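Local atomic coordinates of DNA ligase-like protein Rv0938/MT0965 (Mycobacterium tuberculosis, PDB entry 2IRY), a protein that probably works with Ku in non-homologous end joining to process, fill and reseal DNA double-strand breaks, this chain being its N-terminal polymerase domain. Residues F33-G38 with A242-R247; A52-W57 with F66-L71; P172-S177 with L268-Y273. All coordinates share one frame; numbering follows the deposited sequence. Where two conformers were deposited one is given.

Contact 1: residues F33-G38 with A242-R247; sequences FDYYAG and APYSLR. With DGT (2'-deoxyguanosine-5'-triphosphate), chain D.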
loop_
_atom_site.group_PDB
_atom_site.type_symbol
_atom_site.label_atom_id
_atom_site.label_comp_id
_atom_site.label_asym_id
_atom_site.label_seq_id
_atom_site.Cartn_x
_atom_site.Cartn_y
_atom_site.Cartn_z
ATOM N N PHE A 33 -5.560 -16.755 -4.659
ATOM C CA PHE A 33 -6.865 -16.782 -4.060
ATOM C C PHE A 33 -6.720 -17.176 -2.557
ATOM O O PHE A 33 -7.254 -16.503 -1.678
ATOM C CB PHE A 33 -7.739 -17.777 -4.842
ATOM C CG PHE A 33 -9.234 -17.702 -4.532
ATOM C CD1 PHE A 33 -10.042 -16.728 -5.113
ATOM C CD2 PHE A 33 -9.832 -18.655 -3.719
ATOM C CE1 PHE A 33 -11.428 -16.687 -4.875
ATOM C CE2 PHE A 33 -11.238 -18.622 -3.463
ATOM C CZ PHE A 33 -12.016 -17.622 -4.054
ATOM N N ASP A 34 -5.951 -18.222 -2.263
ATOM C CA ASP A 34 -5.767 -18.636 -0.876
ATOM C C ASP A 34 -4.990 -17.590 -0.075
ATOM O O ASP A 34 -5.285 -17.378 1.103
ATOM C CB ASP A 34 -5.088 -19.998 -0.769
ATOM C CG ASP A 34 -6.018 -21.153 -1.175
ATOM O OD1 ASP A 34 -7.257 -20.988 -1.182
ATOM O OD2 ASP A 34 -5.497 -22.247 -1.447
ATOM N N TYR A 35 -4.007 -16.968 -0.724
ATOM C CA TYR A 35 -3.209 -15.914 -0.076
ATOM C C TYR A 35 -4.120 -14.764 0.384
ATOM O O TYR A 35 -4.054 -14.329 1.527
ATOM C CB TYR A 35 -2.095 -15.370 -0.991
ATOM C CG TYR A 35 -1.466 -14.146 -0.348
ATOM C CD1 TYR A 35 -0.582 -14.293 0.737
ATOM C CD2 TYR A 35 -1.800 -12.858 -0.775
ATOM C CE1 TYR A 35 -0.014 -13.180 1.393
ATOM C CE2 TYR A 35 -1.245 -11.705 -0.118
ATOM C CZ TYR A 35 -0.360 -11.883 0.957
ATOM O OH TYR A 35 0.181 -10.778 1.599
ATOM N N TYR A 36 -4.949 -14.262 -0.526
ATOM C CA TYR A 36 -5.833 -13.151 -0.185
ATOM C C TYR A 36 -6.898 -13.528 0.862
ATOM O O TYR A 36 -7.261 -12.704 1.740
ATOM C CB TYR A 36 -6.411 -12.513 -1.437
ATOM C CG TYR A 36 -5.434 -11.490 -2.024
ATOM C CD1 TYR A 36 -4.895 -10.459 -1.200
ATOM C CD2 TYR A 36 -5.061 -11.526 -3.368
ATOM C CE1 TYR A 36 -4.000 -9.483 -1.689
ATOM C CE2 TYR A 36 -4.170 -10.544 -3.886
ATOM C CZ TYR A 36 -3.620 -9.541 -3.021
ATOM O OH TYR A 36 -2.753 -8.607 -3.520
ATOM N N ALA A 37 -7.345 -14.781 0.829
ATOM C CA ALA A 37 -8.202 -15.284 1.938
ATOM C C ALA A 37 -7.454 -15.283 3.274
ATOM O O ALA A 37 -8.035 -14.892 4.311
ATOM C CB ALA A 37 -8.736 -16.669 1.636
ATOM N N GLY A 38 -6.198 -15.752 3.221
ATOM C CA GLY A 38 -5.284 -15.833 4.383
ATOM C C GLY A 38 -4.963 -14.500 5.038
ATOM O O GLY A 38 -4.834 -14.428 6.276
ATOM N N ALA A 242 -0.952 -1.198 -1.207
ATOM C CA ALA A 242 -1.551 -1.462 0.104
ATOM C C ALA A 242 -0.709 -2.449 0.884
ATOM O O ALA A 242 -0.194 -3.390 0.297
ATOM C CB ALA A 242 -2.973 -2.000 -0.045
ATOM N N PRO A 243 -0.554 -2.222 2.206
ATOM C CA PRO A 243 0.040 -3.298 3.027
ATOM C C PRO A 243 -0.633 -4.670 2.787
ATOM O O PRO A 243 -1.860 -4.756 2.686
ATOM C CB PRO A 243 -0.225 -2.821 4.456
ATOM C CG PRO A 243 -0.160 -1.266 4.326
ATOM C CD PRO A 243 -0.926 -1.040 3.017
ATOM N N TYR A 244 0.186 -5.717 2.679
ATOM C CA TYR A 244 -0.242 -7.122 2.416
ATOM C C TYR A 244 -0.545 -7.395 0.930
ATOM O O TYR A 244 -0.701 -8.563 0.534
ATOM C CB TYR A 244 -1.392 -7.600 3.312
ATOM C CG TYR A 244 -1.051 -7.564 4.778
ATOM C CD1 TYR A 244 -0.243 -8.564 5.339
ATOM C CD2 TYR A 244 -1.471 -6.507 5.596
ATOM C CE1 TYR A 244 0.120 -8.529 6.699
ATOM C CE2 TYR A 244 -1.120 -6.467 6.961
ATOM C CZ TYR A 244 -0.345 -7.484 7.491
ATOM O OH TYR A 244 0.014 -7.488 8.800
ATOM N N SER A 245 -0.530 -6.342 0.103
ATOM C CA SER A 245 -0.693 -6.570 -1.339
ATOM C C SER A 245 0.471 -7.391 -1.875
ATOM O O SER A 245 1.616 -7.184 -1.503
ATOM C CB SER A 245 -0.819 -5.276 -2.163
ATOM O OG SER A 245 -1.095 -5.599 -3.530
ATOM N N LEU A 246 0.159 -8.292 -2.802
ATOM C CA LEU A 246 1.163 -8.881 -3.661
ATOM C C LEU A 246 1.751 -7.791 -4.594
ATOM O O LEU A 246 1.182 -6.697 -4.767
ATOM C CB LEU A 246 0.579 -10.027 -4.507
ATOM C CG LEU A 246 0.207 -11.322 -3.775
ATOM C CD1 LEU A 246 -0.688 -12.137 -4.678
ATOM C CD2 LEU A 246 1.468 -12.065 -3.413
ATOM N N ARG A 247 2.925 -8.093 -5.130
ATOM C CA ARG A 247 3.545 -7.269 -6.154
ATOM C C ARG A 247 3.572 -8.084 -7.459
ATOM O O ARG A 247 3.843 -9.318 -7.451
ATOM C CB ARG A 247 4.982 -6.868 -5.770
ATOM C CG ARG A 247 5.140 -6.092 -4.424
ATOM C CD ARG A 247 4.170 -4.892 -4.369
ATOM N NE ARG A 247 4.239 -3.997 -5.521
ATOM C CZ ARG A 247 4.791 -2.785 -5.507
ATOM N NH1 ARG A 247 5.340 -2.306 -4.405
ATOM N NH2 ARG A 247 4.775 -2.035 -6.604
HETATM P PG DGT D . 9.926 0.576 -4.820
HETATM O O1G DGT D . 10.719 -0.387 -5.664
HETATM O O2G DGT D . 10.249 2.019 -5.144
HETATM O O3G DGT D . 9.949 0.230 -3.346
HETATM O O3B DGT D . 8.375 0.321 -5.247
HETATM P PB DGT D . 7.101 1.236 -4.817
HETATM O O1B DGT D . 5.941 0.328 -4.497
HETATM O O2B DGT D . 7.472 2.281 -3.793
HETATM O O3A DGT D . 6.761 2.035 -6.192
HETATM P PA DGT D . 6.249 1.282 -7.530
HETATM O O1A DGT D . 6.342 2.228 -8.705
HETATM O O2A DGT D . 6.986 -0.035 -7.644
HETATM O "O5'" DGT D . 4.675 1.034 -7.194
HETATM C "C5'" DGT D . 3.748 2.123 -7.019
HETATM C "C4'" DGT D . 4.129 3.366 -7.828
HETATM O "O4'" DGT D . 3.376 3.444 -9.042
HETATM C "C3'" DGT D . 3.933 4.679 -7.094
HETATM O "O3'" DGT D . 5.179 5.110 -6.546
HETATM C "C2'" DGT D . 3.449 5.654 -8.151
HETATM C "C1'" DGT D . 3.000 4.788 -9.326
HETATM N N9 DGT D . 1.526 4.799 -9.479
HETATM C C8 DGT D . 0.636 4.743 -8.473
HETATM N N7 DGT D . -0.641 4.763 -8.921
HETATM C C5 DGT D . -0.574 4.830 -10.259
HETATM C C6 DGT D . -1.563 4.877 -11.359
HETATM O O6 DGT D . -2.777 4.860 -11.090
HETATM N N1 DGT D . -1.114 4.937 -12.625
HETATM C C2 DGT D . 0.209 4.958 -12.912
HETATM N N2 DGT D . 0.590 5.014 -14.210
HETATM N N3 DGT D . 1.179 4.911 -11.952
HETATM C C4 DGT D . 0.852 4.849 -10.633
#

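Contact 2: residues A52-W57 with F66-L71; sequences ATRKRW and FFEKQL. With DGT (2'-deoxyguanosine-5'-triphosphate), chain D.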
loop_
_atom_site.group_PDB
_atom_site.type_symbol
_atom_site.label_atom_id
_atom_site.label_comp_id
_atom_site.label_asym_id
_atom_site.label_seq_id
_atom_site.Cartn_x
_atom_site.Cartn_y
_atom_site.Cartn_z
ATOM N N ALA A 52 -9.917 1.747 -4.036
ATOM C CA ALA A 52 -8.929 0.753 -4.407
ATOM C C ALA A 52 -8.623 0.801 -5.912
ATOM O O ALA A 52 -9.493 0.438 -6.759
ATOM C CB ALA A 52 -9.429 -0.648 -4.037
ATOM N N THR A 53 -7.398 1.205 -6.223
ATOM C CA THR A 53 -6.844 1.072 -7.583
ATOM C C THR A 53 -6.247 -0.315 -7.767
ATOM O O THR A 53 -5.485 -0.785 -6.912
ATOM C CB THR A 53 -5.790 2.206 -7.847
ATOM O OG1 THR A 53 -6.475 3.465 -7.819
ATOM C CG2 THR A 53 -5.063 2.035 -9.203
ATOM N N ARG A 54 -6.597 -0.973 -8.883
ATOM C CA ARG A 54 -6.072 -2.310 -9.175
ATOM C C ARG A 54 -4.990 -2.214 -10.239
ATOM O O ARG A 54 -5.095 -1.383 -11.156
ATOM C CB ARG A 54 -7.184 -3.244 -9.722
ATOM C CG ARG A 54 -8.209 -3.711 -8.686
ATOM C CD ARG A 54 -9.266 -2.617 -8.401
ATOM N NE ARG A 54 -10.179 -2.447 -9.546
ATOM C CZ ARG A 54 -10.721 -1.289 -9.928
ATOM N NH1 ARG A 54 -11.519 -1.266 -11.001
ATOM N NH2 ARG A 54 -10.478 -0.140 -9.267
ATOM N N LYS A 55 -3.976 -3.067 -10.135
ATOM C CA LYS A 55 -3.154 -3.363 -11.296
ATOM C C LYS A 55 -3.295 -4.870 -11.626
ATOM O O LYS A 55 -3.106 -5.733 -10.752
ATOM C CB LYS A 55 -1.681 -2.938 -11.101
ATOM C CG LYS A 55 -0.956 -2.880 -12.439
ATOM C CD LYS A 55 0.403 -2.215 -12.336
ATOM C CE LYS A 55 1.064 -2.247 -13.694
ATOM N NZ LYS A 55 2.365 -1.499 -13.606
ATOM N N ARG A 56 -3.679 -5.152 -12.872
ATOM C CA ARG A 56 -4.072 -6.500 -13.290
ATOM C C ARG A 56 -3.094 -7.069 -14.301
ATOM O O ARG A 56 -2.668 -6.358 -15.213
ATOM C CB ARG A 56 -5.486 -6.513 -13.891
ATOM C CG ARG A 56 -6.572 -6.214 -12.869
ATOM C CD ARG A 56 -7.928 -6.023 -13.479
ATOM N NE ARG A 56 -8.430 -7.262 -14.074
ATOM C CZ ARG A 56 -9.533 -7.351 -14.823
ATOM N NH1 ARG A 56 -10.239 -6.250 -15.147
ATOM N NH2 ARG A 56 -9.913 -8.554 -15.272
ATOM N N TRP A 57 -2.789 -8.362 -14.137
ATOM C CA TRP A 57 -1.956 -9.110 -15.063
ATOM C C TRP A 57 -2.765 -10.351 -15.488
ATOM O O TRP A 57 -2.548 -11.434 -14.942
ATOM C CB TRP A 57 -0.660 -9.566 -14.365
ATOM C CG TRP A 57 0.443 -8.511 -14.194
ATOM C CD1 TRP A 57 1.554 -8.354 -14.978
ATOM C CD2 TRP A 57 0.538 -7.522 -13.155
ATOM N NE1 TRP A 57 2.346 -7.335 -14.478
ATOM C CE2 TRP A 57 1.741 -6.806 -13.368
ATOM C CE3 TRP A 57 -0.267 -7.187 -12.050
ATOM C CZ2 TRP A 57 2.155 -5.766 -12.524
ATOM C CZ3 TRP A 57 0.140 -6.137 -11.202
ATOM C CH2 TRP A 57 1.342 -5.437 -11.457
ATOM N N PHE A 66 -2.227 -3.792 -16.808
ATOM C CA PHE A 66 -2.876 -2.498 -16.832
ATOM C C PHE A 66 -3.399 -2.054 -15.470
ATOM O O PHE A 66 -3.790 -2.879 -14.654
ATOM C CB PHE A 66 -4.013 -2.483 -17.859
ATOM C CG PHE A 66 -5.101 -3.492 -17.596
ATOM C CD1 PHE A 66 -6.213 -3.144 -16.802
ATOM C CD2 PHE A 66 -5.038 -4.777 -18.142
ATOM C CE1 PHE A 66 -7.248 -4.058 -16.583
ATOM C CE2 PHE A 66 -6.076 -5.708 -17.919
ATOM C CZ PHE A 66 -7.173 -5.346 -17.131
ATOM N N PHE A 67 -3.341 -0.743 -15.220
ATOM C CA PHE A 67 -4.003 -0.154 -14.049
ATOM C C PHE A 67 -5.487 0.007 -14.356
ATOM O O PHE A 67 -5.873 0.310 -15.498
ATOM C CB PHE A 67 -3.462 1.249 -13.761
ATOM C CG PHE A 67 -2.268 1.276 -12.866
ATOM C CD1 PHE A 67 -2.384 0.971 -11.510
ATOM C CD2 PHE A 67 -1.029 1.637 -13.377
ATOM C CE1 PHE A 67 -1.225 1.003 -10.659
ATOM C CE2 PHE A 67 0.121 1.671 -12.560
ATOM C CZ PHE A 67 0.014 1.361 -11.197
ATOM N N GLU A 68 -6.307 -0.141 -13.333
ATOM C CA GLU A 68 -7.733 0.122 -13.449
ATOM C C GLU A 68 -8.225 0.884 -12.235
ATOM O O GLU A 68 -7.906 0.530 -11.097
ATOM C CB GLU A 68 -8.500 -1.193 -13.647
ATOM C CG GLU A 68 -9.944 -1.015 -14.109
ATOM C CD GLU A 68 -10.607 -2.344 -14.495
ATOM O OE1 GLU A 68 -10.046 -3.427 -14.149
ATOM O OE2 GLU A 68 -11.692 -2.284 -15.137
ATOM N N LYS A 69 -8.974 1.954 -12.494
ATOM C CA LYS A 69 -9.487 2.800 -11.425
ATOM C C LYS A 69 -10.999 2.733 -11.335
ATOM O O LYS A 69 -11.539 2.179 -10.382
ATOM C CB LYS A 69 -8.969 4.228 -11.611
ATOM C CG LYS A 69 -7.477 4.333 -11.307
ATOM C CD LYS A 69 -6.954 5.774 -11.424
ATOM C CE LYS A 69 -5.542 5.878 -10.829
ATOM N NZ LYS A 69 -5.493 5.679 -9.317
ATOM N N GLN A 70 -11.681 3.262 -12.347
ATOM C CA GLN A 70 -13.148 3.151 -12.416
ATOM C C GLN A 70 -13.590 1.683 -12.202
ATOM O O GLN A 70 -12.957 0.738 -12.711
ATOM C CB GLN A 70 -13.674 3.700 -13.761
ATOM C CG GLN A 70 -15.216 3.611 -13.912
ATOM C CD GLN A 70 -15.913 4.830 -13.331
ATOM O OE1 GLN A 70 -15.261 5.790 -12.990
ATOM N NE2 GLN A 70 -17.241 4.799 -13.250
ATOM N N LEU A 71 -14.656 1.492 -11.431
ATOM C CA LEU A 71 -15.210 0.155 -11.252
ATOM C C LEU A 71 -16.134 -0.135 -12.445
ATOM O O LEU A 71 -17.168 0.533 -12.603
ATOM C CB LEU A 71 -15.952 0.043 -9.911
ATOM C CG LEU A 71 -16.477 -1.359 -9.533
ATOM C CD1 LEU A 71 -15.367 -2.490 -9.487
ATOM C CD2 LEU A 71 -17.273 -1.317 -8.217
HETATM P PG DGT D . 9.926 0.576 -4.820
HETATM O O1G DGT D . 10.719 -0.387 -5.664
HETATM O O2G DGT D . 10.249 2.019 -5.144
HETATM O O3G DGT D . 9.949 0.230 -3.346
HETATM O O3B DGT D . 8.375 0.321 -5.247
HETATM P PB DGT D . 7.101 1.236 -4.817
HETATM O O1B DGT D . 5.941 0.328 -4.497
HETATM O O2B DGT D . 7.472 2.281 -3.793
HETATM O O3A DGT D . 6.761 2.035 -6.192
HETATM P PA DGT D . 6.249 1.282 -7.530
HETATM O O1A DGT D . 6.342 2.228 -8.705
HETATM O O2A DGT D . 6.986 -0.035 -7.644
HETATM O "O5'" DGT D . 4.675 1.034 -7.194
HETATM C "C5'" DGT D . 3.748 2.123 -7.019
HETATM C "C4'" DGT D . 4.129 3.366 -7.828
HETATM O "O4'" DGT D . 3.376 3.444 -9.042
HETATM C "C3'" DGT D . 3.933 4.679 -7.094
HETATM O "O3'" DGT D . 5.179 5.110 -6.546
HETATM C "C2'" DGT D . 3.449 5.654 -8.151
HETATM C "C1'" DGT D . 3.000 4.788 -9.326
HETATM N N9 DGT D . 1.526 4.799 -9.479
HETATM C C8 DGT D . 0.636 4.743 -8.473
HETATM N N7 DGT D . -0.641 4.763 -8.921
HETATM C C5 DGT D . -0.574 4.830 -10.259
HETATM C C6 DGT D . -1.563 4.877 -11.359
HETATM O O6 DGT D . -2.777 4.860 -11.090
HETATM N N1 DGT D . -1.114 4.937 -12.625
HETATM C C2 DGT D . 0.209 4.958 -12.912
HETATM N N2 DGT D . 0.590 5.014 -14.210
HETATM N N3 DGT D . 1.179 4.911 -11.952
HETATM C C4 DGT D . 0.852 4.849 -10.633
HETATM O O HOH W 1 -13.468 -2.863 -12.931
HETATM O O HOH W 2 -10.529 -4.411 -11.532
#

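Contact 3: residues P172-S177 with L268-Y273; sequences PVTSGS and LRQLSY. With DGT (2'-deoxyguanosine-5'-triphosphate), chain D.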
loop_
_atom_site.group_PDB
_atom_site.type_symbol
_atom_site.label_atom_id
_atom_site.label_comp_id
_atom_site.label_asym_id
_atom_site.label_seq_id
_atom_site.Cartn_x
_atom_site.Cartn_y
_atom_site.Cartn_z
ATOM N N PRO A 172 7.120 0.417 9.816
ATOM C CA PRO A 172 7.772 0.128 8.529
ATOM C C PRO A 172 7.148 -1.027 7.732
ATOM O O PRO A 172 6.737 -2.034 8.301
ATOM C CB PRO A 172 9.202 -0.242 8.951
ATOM C CG PRO A 172 9.041 -0.849 10.327
ATOM C CD PRO A 172 7.800 -0.256 10.950
ATOM N N VAL A 173 7.133 -0.883 6.416
ATOM C CA VAL A 173 6.579 -1.903 5.537
ATOM C C VAL A 173 7.539 -1.981 4.342
ATOM O O VAL A 173 7.588 -1.055 3.538
ATOM C CB VAL A 173 5.141 -1.504 5.019
ATOM C CG1 VAL A 173 4.593 -2.532 4.043
ATOM C CG2 VAL A 173 4.136 -1.279 6.159
ATOM N N THR A 174 8.260 -3.088 4.185
ATOM C CA THR A 174 9.078 -3.257 2.971
ATOM C C THR A 174 8.117 -3.391 1.787
ATOM O O THR A 174 7.143 -4.131 1.866
ATOM C CB THR A 174 10.057 -4.465 3.070
ATOM O OG1 THR A 174 9.374 -5.635 3.575
ATOM C CG2 THR A 174 11.235 -4.102 4.018
ATOM N N SER A 175 8.389 -2.654 0.708
ATOM C CA SER A 175 7.407 -2.489 -0.377
ATOM C C SER A 175 7.101 -3.733 -1.205
ATOM O O SER A 175 6.054 -3.780 -1.889
ATOM C CB SER A 175 7.864 -1.348 -1.326
ATOM O OG SER A 175 8.921 -1.821 -2.173
ATOM N N GLY A 176 8.007 -4.712 -1.202
ATOM C CA GLY A 176 7.895 -5.877 -2.097
ATOM C C GLY A 176 8.670 -5.680 -3.398
ATOM O O GLY A 176 8.847 -6.619 -4.206
ATOM N N SER A 177 9.125 -4.449 -3.611
ATOM C CA SER A 177 9.944 -4.163 -4.781
ATOM C C SER A 177 11.370 -3.828 -4.353
ATOM O O SER A 177 12.120 -4.754 -3.996
ATOM C CB SER A 177 9.294 -3.128 -5.717
ATOM O OG SER A 177 8.894 -2.003 -4.978
ATOM N N LEU A 268 18.528 -7.917 5.427
ATOM C CA LEU A 268 17.157 -7.505 5.131
ATOM C C LEU A 268 16.835 -7.697 3.651
ATOM O O LEU A 268 17.621 -7.317 2.763
ATOM C CB LEU A 268 16.888 -6.052 5.577
ATOM C CG LEU A 268 15.455 -5.506 5.390
ATOM C CD1 LEU A 268 14.479 -6.237 6.263
ATOM C CD2 LEU A 268 15.415 -3.997 5.682
ATOM N N ARG A 269 15.695 -8.331 3.399
ATOM C CA ARG A 269 15.228 -8.536 2.035
ATOM C C ARG A 269 13.720 -8.460 1.981
ATOM O O ARG A 269 13.063 -8.506 3.011
ATOM C CB ARG A 269 15.676 -9.897 1.522
ATOM C CG ARG A 269 15.182 -11.067 2.358
ATOM C CD ARG A 269 15.267 -12.346 1.567
ATOM N NE ARG A 269 14.960 -13.519 2.380
ATOM C CZ ARG A 269 13.737 -13.995 2.609
ATOM N NH1 ARG A 269 12.650 -13.410 2.077
ATOM N NH2 ARG A 269 13.608 -15.079 3.371
ATOM N N GLN A 270 13.174 -8.385 0.771
ATOM C CA GLN A 270 11.735 -8.491 0.584
ATOM C C GLN A 270 11.202 -9.887 0.951
ATOM O O GLN A 270 11.897 -10.912 0.749
ATOM C CB GLN A 270 11.379 -8.185 -0.870
ATOM C CG GLN A 270 11.894 -6.851 -1.371
ATOM C CD GLN A 270 11.366 -5.660 -0.576
ATOM O OE1 GLN A 270 10.278 -5.700 -0.005
ATOM N NE2 GLN A 270 12.145 -4.565 -0.573
ATOM N N LEU A 271 9.955 -9.934 1.407
ATOM C CA LEU A 271 9.337 -11.178 1.863
ATOM C C LEU A 271 8.321 -11.681 0.827
ATOM O O LEU A 271 7.656 -10.880 0.159
ATOM C CB LEU A 271 8.641 -11.005 3.232
ATOM C CG LEU A 271 9.469 -10.580 4.447
ATOM C CD1 LEU A 271 8.570 -10.508 5.673
ATOM C CD2 LEU A 271 10.650 -11.506 4.708
ATOM N N SER A 272 8.238 -13.008 0.691
ATOM C CA SER A 272 7.318 -13.647 -0.259
ATOM C C SER A 272 5.992 -13.912 0.432
ATOM O O SER A 272 5.925 -13.907 1.674
ATOM C CB SER A 272 7.942 -14.953 -0.778
ATOM O OG SER A 272 7.115 -15.464 -1.812
ATOM N N TYR A 273 4.935 -14.115 -0.355
ATOM C CA TYR A 273 3.583 -14.271 0.213
ATOM C C TYR A 273 3.512 -15.441 1.209
ATOM O O TYR A 273 2.835 -15.330 2.213
ATOM C CB TYR A 273 2.539 -14.471 -0.896
ATOM C CG TYR A 273 2.522 -15.856 -1.554
ATOM C CD1 TYR A 273 1.547 -16.821 -1.186
ATOM C CD2 TYR A 273 3.460 -16.216 -2.535
ATOM C CE1 TYR A 273 1.495 -18.080 -1.776
ATOM C CE2 TYR A 273 3.418 -17.516 -3.140
ATOM C CZ TYR A 273 2.424 -18.433 -2.747
ATOM O OH TYR A 273 2.342 -19.697 -3.283
HETATM P PG DGT D . 9.926 0.576 -4.820
HETATM O O1G DGT D . 10.719 -0.387 -5.664
HETATM O O2G DGT D . 10.249 2.019 -5.144
HETATM O O3G DGT D . 9.949 0.230 -3.346
HETATM O O3B DGT D . 8.375 0.321 -5.247
HETATM P PB DGT D . 7.101 1.236 -4.817
HETATM O O1B DGT D . 5.941 0.328 -4.497
HETATM O O2B DGT D . 7.472 2.281 -3.793
HETATM O O3A DGT D . 6.761 2.035 -6.192
HETATM P PA DGT D . 6.249 1.282 -7.530
HETATM O O1A DGT D . 6.342 2.228 -8.705
HETATM O O2A DGT D . 6.986 -0.035 -7.644
HETATM O "O5'" DGT D . 4.675 1.034 -7.194
HETATM C "C5'" DGT D . 3.748 2.123 -7.019
HETATM C "C4'" DGT D . 4.129 3.366 -7.828
HETATM O "O4'" DGT D . 3.376 3.444 -9.042
HETATM C "C3'" DGT D . 3.933 4.679 -7.094
HETATM O "O3'" DGT D . 5.179 5.110 -6.546
HETATM C "C2'" DGT D . 3.449 5.654 -8.151
HETATM C "C1'" DGT D . 3.000 4.788 -9.326
HETATM N N9 DGT D . 1.526 4.799 -9.479
HETATM C C8 DGT D . 0.636 4.743 -8.473
HETATM N N7 DGT D . -0.641 4.763 -8.921
HETATM C C5 DGT D . -0.574 4.830 -10.259
HETATM C C6 DGT D . -1.563 4.877 -11.359
HETATM O O6 DGT D . -2.777 4.860 -11.090
HETATM N N1 DGT D . -1.114 4.937 -12.625
HETATM C C2 DGT D . 0.209 4.958 -12.912
HETATM N N2 DGT D . 0.590 5.014 -14.210
HETATM N N3 DGT D . 1.179 4.911 -11.952
HETATM C C4 DGT D . 0.852 4.849 -10.633
HETATM O O HOH W 3 8.642 -7.248 1.417
#

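Contact 1: residues F33-G38 with A242-R247
The ring of Y35 has L246 CD2 over one face, offset toward the rim, and Y244 O at its edge. The Y36 ring has the neighbouring Y35 CD2 over one face, toward the rim, and S245 CA at its edge, while L246 CD1 approaches obliquely, 3.9 Å from Y36 CE2. Both tyrosines stand on helix 29-47 of the primase-polymerase domain. They reach a type II beta turn, A242 to S245, and the residues after it. Y35 has CG anti to the backbone N (chi1 171°), which carries its ring along the leucine to the turn. There Y35 OH donates to Y244 O at 2.6 Å, tilted 18° from the carbonyl plane. Y35 CD2 packs on L246 CG at 3.9 Å, the side chains passing in opposite directions. Y36 OH accepts from L246 N at 3.0 Å and is also bonded to L111 O, so two backbone groups grip this buried hydroxyl. S245 OG donates to L246 O at 2.8 Å, on a lone pair, and accepts from V113 N. R247, which binds the nucleotide, has NE salt-bridged to E112. R247 NH2 donates to O5' and O2A of the bound dGTP, and R247 NH1 to the beta-phosphate oxygen O1B at 2.7 Å.

Contact 2: residues A52-W57 with F66-L71
Backbone bonds join R54 to E68 in both directions, the shorter from E68 N to R54 O at 2.8 Å. R56 and F66 form a second hydrogen-bonded antiparallel pair. K55 and F67 make the non-hydrogen-bonded pair between them. The R54 guanidinium donates in its own plane to K69 O from NH2 (2.8 Å) and to Q70 O from NH1 (3.0 Å). E68 O lies over one face of it, toward the rim, without a bond. R54 NH2 also reaches A52 O, and a water links R54 NE to E68 OE1. R54 is bent at chi2 (79°) and chi3 (71°), which brings the guanidinium edge to the carbonyls of K69 and Q70, just after the strand. K69 NZ donates to T53 OG1 at 2.8 Å. Strands 53-56 and 66-68 are the arms of a beta hairpin, in a region thought to contact target DNA. The one salt bridge here runs from R56 NH1 to the syn side of E68 OE1, 3.0 Å, with the two planes nearly coplanar. R56 NE is bonded to Q108 O. One CH-pi contact lies on each face of the hairpin. R56 CB meets the F66 ring. K55 CD meets F67, whose opposite face is covered by the guanine of the bound dGTP.

Contact 3: residues P172-S177 with L268-Y273
The amide oxygen of Q270 meets the backbone of G176: G176 N donates to Q270 OE1 at 2.8 Å. The bond is bent, with an N-H...O angle of 139°. The donor stands well above the amide plane and does not use a lone pair. Two torsions near -60° bring the amide here. Q270 CG sits beside its backbone N, opposite the carbonyl carbon (chi1 -55°), and the chain bends again at chi2. The glutamine thus curls over the loop instead of extending past it. Its CG packs against S177 O at 3.4 Å. T174 CB rests 3.3 Å from Q270 OE1, and the two side chains pass in opposite directions. The methyl of T174 faces L268 CD1 more loosely. T174 OG1 has its main partner in R258. A water joins T174 OG1, Q270 OE1 and L271 N. It accepts from L271 N and can donate to Q270 OE1, though it has more acceptors in reach than protons.

Strand 171-174 of the mixed sheet runs here into the loop that binds the triphosphate of the nucleotide, S175 onward, within the primase-polymerase domain. The loop opens with an ST turn, in which S177 N donates to S175 OG at 3.0 Å. That hydroxyl lies between its own backbone N and carbonyl carbon (chi1 77°). S175 OG also donates to O3G of the bound dGTP at 2.6 Å. G176 follows with a positive phi, at which a CB would be jammed against the carbonyl O of S175. The carbonyl of G176 is held by T253 OG1. S177 was modelled in two conformers, and the one given crowds the triphosphate too closely for its hydroxyl contacts to be trusted.

How the contacts relate
From the N terminus, helix 29-47 supplies the first segment of contact 1. The chain then enters strand 53-56, and contact 2 closes a short hairpin loop at strand 66-68. Contact 2 is nested inside the much longer loop of contact 1. Contact 3 opens at the end of strand 171-174. Residues 242-247 then close contact 1, and residues 268-273 close contact 3, so these two cross. They also touch, through R247 NH1 with S175 O and Y35 with Y273. Contact 1 ties the helix to the loop after strand 240-241. Contact 2 joins neighbouring strands of the four-stranded antiparallel sheet. Contact 3 ties the mixed sheet to the loop before helix 273-283. All three meet one dGTP.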